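Local structure of alcohol oxidase (Myceliophthora thermophila, 6F74) at residues Leu140-Ala145 with Asp573-Cys578; Ala263-Ala268 with Ser281-Ala286. The protein binds FAD and probably acts as an oxygen-dependent oxidase of the vanillyl-alcohol oxidase type. All blocks are in the same frame, centred on the assembly; numbering follows the deposited sequence.

Contact 1. Residues Leu140-Ala145 with Asp573-Cys578; sequences LTLNFA and DNIFFC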
# COMPACT_ATOMS: atom_id res chain seq x y z
N LEU A 140 -17.00 9.90 -19.65
CA LEU A 140 -18.42 9.62 -19.53
C LEU A 140 -18.81 9.16 -18.10
O LEU A 140 -19.90 9.49 -17.60
CB LEU A 140 -18.88 8.57 -20.55
CG LEU A 140 -18.91 8.97 -22.03
CD1 LEU A 140 -18.87 7.74 -22.93
CD2 LEU A 140 -20.14 9.83 -22.34
N THR A 141 -17.92 8.42 -17.45
CA THR A 141 -18.16 7.93 -16.11
C THR A 141 -18.11 9.08 -15.13
O THR A 141 -19.04 9.25 -14.34
CB THR A 141 -17.18 6.82 -15.74
OG1 THR A 141 -17.24 5.82 -16.74
CG2 THR A 141 -17.49 6.20 -14.35
N LEU A 142 -17.06 9.88 -15.20
CA LEU A 142 -16.95 11.08 -14.40
C LEU A 142 -18.22 11.92 -14.55
O LEU A 142 -18.87 12.22 -13.54
CB LEU A 142 -15.72 11.90 -14.79
CG LEU A 142 -15.54 13.28 -14.13
CD1 LEU A 142 -15.46 13.18 -12.62
CD2 LEU A 142 -14.32 13.97 -14.67
N ASN A 143 -18.56 12.26 -15.79
CA ASN A 143 -19.71 13.12 -16.06
C ASN A 143 -21.04 12.55 -15.53
O ASN A 143 -21.83 13.28 -14.93
CB ASN A 143 -19.84 13.42 -17.57
CG ASN A 143 -18.77 14.37 -18.09
OD1 ASN A 143 -17.99 14.91 -17.34
ND2 ASN A 143 -18.76 14.60 -19.41
N PHE A 144 -21.28 11.27 -15.76
CA PHE A 144 -22.49 10.61 -15.27
C PHE A 144 -22.57 10.66 -13.72
O PHE A 144 -23.63 10.91 -13.18
CB PHE A 144 -22.57 9.16 -15.81
CG PHE A 144 -23.86 8.44 -15.49
CD1 PHE A 144 -24.06 7.87 -14.22
CD2 PHE A 144 -24.86 8.32 -16.44
CE1 PHE A 144 -25.22 7.20 -13.92
CE2 PHE A 144 -26.04 7.66 -16.14
CZ PHE A 144 -26.22 7.09 -14.88
N ALA A 145 -21.46 10.43 -13.03
CA ALA A 145 -21.44 10.46 -11.55
C ALA A 145 -21.85 11.83 -11.03
O ALA A 145 -22.68 11.95 -10.13
CB ALA A 145 -20.05 10.14 -11.03
N ASP A 573 -15.49 20.18 -5.00
CA ASP A 573 -16.73 19.45 -4.67
C ASP A 573 -16.47 18.08 -4.09
O ASP A 573 -17.40 17.41 -3.64
CB ASP A 573 -17.65 19.34 -5.89
CG ASP A 573 -18.11 20.68 -6.39
OD1 ASP A 573 -18.22 21.57 -5.55
OD2 ASP A 573 -18.32 20.85 -7.62
N ASN A 574 -15.20 17.69 -4.08
CA ASN A 574 -14.75 16.42 -3.53
C ASN A 574 -15.41 15.25 -4.26
O ASN A 574 -15.92 14.30 -3.64
CB ASN A 574 -14.97 16.34 -2.03
CG ASN A 574 -13.92 15.52 -1.33
OD1 ASN A 574 -13.28 14.69 -1.95
ND2 ASN A 574 -13.69 15.80 -0.03
N ILE A 575 -15.37 15.35 -5.59
CA ILE A 575 -15.83 14.31 -6.45
C ILE A 575 -15.03 13.03 -6.23
O ILE A 575 -15.56 11.93 -6.42
CB ILE A 575 -15.80 14.75 -7.95
CG1 ILE A 575 -16.65 16.02 -8.17
CG2 ILE A 575 -16.28 13.65 -8.88
CD1 ILE A 575 -18.06 15.96 -7.62
N PHE A 576 -13.77 13.18 -5.80
CA PHE A 576 -12.90 12.05 -5.59
C PHE A 576 -12.68 11.68 -4.14
O PHE A 576 -11.63 11.14 -3.79
CB PHE A 576 -11.56 12.31 -6.29
CG PHE A 576 -11.70 12.71 -7.74
CD1 PHE A 576 -12.42 11.92 -8.61
CD2 PHE A 576 -11.07 13.83 -8.23
CE1 PHE A 576 -12.53 12.27 -9.96
CE2 PHE A 576 -11.20 14.20 -9.56
CZ PHE A 576 -11.92 13.40 -10.43
N PHE A 577 -13.70 11.93 -3.31
CA PHE A 577 -13.66 11.58 -1.90
C PHE A 577 -13.12 10.18 -1.70
O PHE A 577 -13.55 9.25 -2.37
CB PHE A 577 -15.04 11.64 -1.23
CG PHE A 577 -15.03 11.16 0.19
CD1 PHE A 577 -14.70 12.05 1.24
CD2 PHE A 577 -15.26 9.85 0.50
CE1 PHE A 577 -14.66 11.62 2.54
CE2 PHE A 577 -15.20 9.40 1.81
CZ PHE A 577 -14.89 10.30 2.83
N CYS A 578 -12.16 10.05 -0.80
CA CYS A 578 -11.83 8.75 -0.25
C CYS A 578 -11.52 8.87 1.23
O CYS A 578 -11.13 9.93 1.74
CB CYS A 578 -10.72 8.02 -1.02
SG CYS A 578 -9.36 9.06 -1.60
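Leu142 reaches out of helix 135-147 with a single methyl, CD1, which rests against both Ile575 and Phe576 of the irregular segment 573-578. Its CG stands anti to the backbone N (chi1 174°), which carries the branch across the gap although the CA-CB bond itself does not aim there. The tight part of the contact is small: CD1 of Leu142 lies 3.9 Å from CG2 of Ile575 and 4.1 Å from CE1 of Phe576, approaching the ring obliquely. Leucine's forked end sets this one methyl against both partners, whose side chains cross it at about a right angle. Leu152 of strand 152-155 touches both Leu142 and Phe576 and extends the apolar cluster. The loose side belongs to Ile575, which is partly exposed and close to a bound glycerol, probably from the crystallisation liquor. No hydrogen bond crosses between the segments; the loop keeps its shape through a type I turn, Asn574 to Phe577, whose Phe577 N bonds Asn574 O at 3.3 Å, and through the carboxylate of Asp571, which accepts from the N atoms of Ile575 and Phe576. Such apolar docking ties the berberine-like C-terminal region to the FAD-binding domain of a VAO-type flavoprotein, beside the cofactor pocket.

Contact 2. Residues Ala263-Ala268 with Ser281-Ala286; sequences AQIMLA and SDLFRA
Strand 260-266 runs through residues 263-266 in extended form, while residues 281-286 make up nearly all of the short helix 281-287; the backbones approach most closely at Ile265 and Leu283, whose CA atoms are 9.4 Å apart. That spacing is bridged by side chains alone, with no hydrogen bond from one segment to the other. Ile265 and Leu283 both point inward and meet tip to tip, CD1 of Ile265 lying 3.9 Å from CD2 of Leu283 and 4.0 Å from its CG. The extended ethyl arm of Ile265 (chi2 175°) carries that methyl well clear of the strand, and beta-branching suits a residue in an extended backbone. Leu267 comes from beside, its CD2 3.9 Å from the same CD2 of Leu283, so one leucine methyl touches two strand-side partners. Leucine serves the helix well here: flexible and unbranched at CB, it projects its fork without hindering the turn. Tyr570 of helix 560-570 adds to the cover over Leu267 and Leu283. At the polar helix start, Asp282 OD1 takes a weak hydrogen bond from Leu283 N, and OD2 forms a salt bridge with Lys569. Strand 260-266, hairpin partner 272-276 and the following helix thus form a beta-beta-alpha unit, with the helix packed on the antiparallel sheet of the FAD-binding fold, close to Val297 of the cofactor site.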
# COMPACT_ATOMS: atom_id res chain seq x y z
N ALA A 263 2.82 13.81 -14.72
CA ALA A 263 1.60 13.03 -14.88
C ALA A 263 0.62 13.75 -15.82
O ALA A 263 0.66 14.97 -15.94
CB ALA A 263 0.95 12.80 -13.51
N GLN A 264 -0.25 12.98 -16.45
CA GLN A 264 -1.45 13.49 -17.07
C GLN A 264 -2.57 13.11 -16.13
O GLN A 264 -2.63 11.98 -15.66
CB GLN A 264 -1.67 12.87 -18.44
CG GLN A 264 -0.64 13.22 -19.52
CD GLN A 264 -0.65 14.68 -19.85
OE1 GLN A 264 -1.68 15.25 -20.17
NE2 GLN A 264 0.51 15.30 -19.78
N ILE A 265 -3.43 14.09 -15.84
CA ILE A 265 -4.48 13.96 -14.85
C ILE A 265 -5.75 14.61 -15.37
O ILE A 265 -5.70 15.77 -15.83
CB ILE A 265 -4.09 14.63 -13.52
CG1 ILE A 265 -2.80 14.02 -12.96
CG2 ILE A 265 -5.21 14.45 -12.50
CD1 ILE A 265 -2.27 14.68 -11.71
N MET A 266 -6.86 13.89 -15.27
CA MET A 266 -8.19 14.42 -15.57
C MET A 266 -8.78 14.96 -14.26
O MET A 266 -8.98 14.23 -13.28
CB MET A 266 -9.09 13.36 -16.18
CG MET A 266 -10.50 13.86 -16.51
SD MET A 266 -11.60 12.65 -17.35
CE MET A 266 -10.54 12.09 -18.67
N LEU A 267 -9.06 16.26 -14.26
CA LEU A 267 -9.58 16.91 -13.07
C LEU A 267 -11.07 16.63 -12.94
O LEU A 267 -11.68 16.14 -13.89
CB LEU A 267 -9.31 18.43 -13.13
CG LEU A 267 -7.86 18.89 -13.34
CD1 LEU A 267 -7.78 20.41 -13.39
CD2 LEU A 267 -6.94 18.36 -12.27
N ALA A 268 -11.64 16.92 -11.77
CA ALA A 268 -13.09 16.78 -11.54
C ALA A 268 -13.94 17.51 -12.59
O ALA A 268 -15.03 17.06 -12.94
CB ALA A 268 -13.44 17.28 -10.15
N SER A 281 2.24 22.84 -10.60
CA SER A 281 3.23 22.28 -9.69
C SER A 281 2.67 21.98 -8.28
O SER A 281 3.20 21.12 -7.58
CB SER A 281 4.44 23.20 -9.59
OG SER A 281 4.11 24.45 -8.99
N ASP A 282 1.62 22.70 -7.87
CA ASP A 282 0.93 22.40 -6.61
C ASP A 282 0.18 21.08 -6.66
O ASP A 282 0.14 20.34 -5.67
CB ASP A 282 0.03 23.56 -6.13
CG ASP A 282 -1.00 24.02 -7.17
OD1 ASP A 282 -0.91 23.63 -8.35
OD2 ASP A 282 -1.90 24.83 -6.82
N LEU A 283 -0.44 20.79 -7.82
CA LEU A 283 -1.05 19.48 -8.03
C LEU A 283 -0.00 18.35 -8.08
O LEU A 283 -0.24 17.25 -7.60
CB LEU A 283 -1.92 19.49 -9.29
CG LEU A 283 -2.53 18.17 -9.81
CD1 LEU A 283 -3.51 17.53 -8.86
CD2 LEU A 283 -3.18 18.46 -11.15
N PHE A 284 1.14 18.63 -8.71
CA PHE A 284 2.22 17.67 -8.89
C PHE A 284 2.81 17.26 -7.53
O PHE A 284 3.08 16.07 -7.28
CB PHE A 284 3.26 18.34 -9.80
CG PHE A 284 4.49 17.52 -10.05
CD1 PHE A 284 4.39 16.24 -10.56
CD2 PHE A 284 5.75 18.08 -9.87
CE1 PHE A 284 5.54 15.52 -10.85
CE2 PHE A 284 6.90 17.37 -10.16
CZ PHE A 284 6.80 16.08 -10.65
N ARG A 285 2.98 18.26 -6.66
CA ARG A 285 3.44 18.04 -5.31
C ARG A 285 2.43 17.22 -4.50
O ARG A 285 2.81 16.28 -3.82
CB ARG A 285 3.73 19.36 -4.61
CG ARG A 285 4.29 19.16 -3.19
CD ARG A 285 4.63 20.45 -2.43
NE ARG A 285 3.56 21.47 -2.49
CZ ARG A 285 3.65 22.68 -3.05
NH1 ARG A 285 4.78 23.05 -3.68
NH2 ARG A 285 2.58 23.47 -3.06
N ALA A 286 1.16 17.58 -4.59
CA ALA A 286 0.09 16.86 -3.88
C ALA A 286 0.04 15.35 -4.19
O ALA A 286 -0.06 14.52 -3.28
CB ALA A 286 -1.25 17.49 -4.19

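The two contacts lie on the same side of the chain's centre, their own centres 16 Å apart, and they meet directly: CD2 of Leu142 is 3.5 Å from O of Leu267, and CE2 of Phe576 is 3.5 Å from N of Ala268. Contact 1 joins segments whose closest ends are 428 positions apart, whereas contact 2 is local, and both of its segments fall between those of contact 1 in the sequence. Leu267 and Ala268, which follow Met266, therefore pack against helix 135-147 and the C-terminal loop at once, while helix 560-570, just before that loop, touches helix 281-287. Together they knit the terminal region onto the FAD-binding domain near the cofactor.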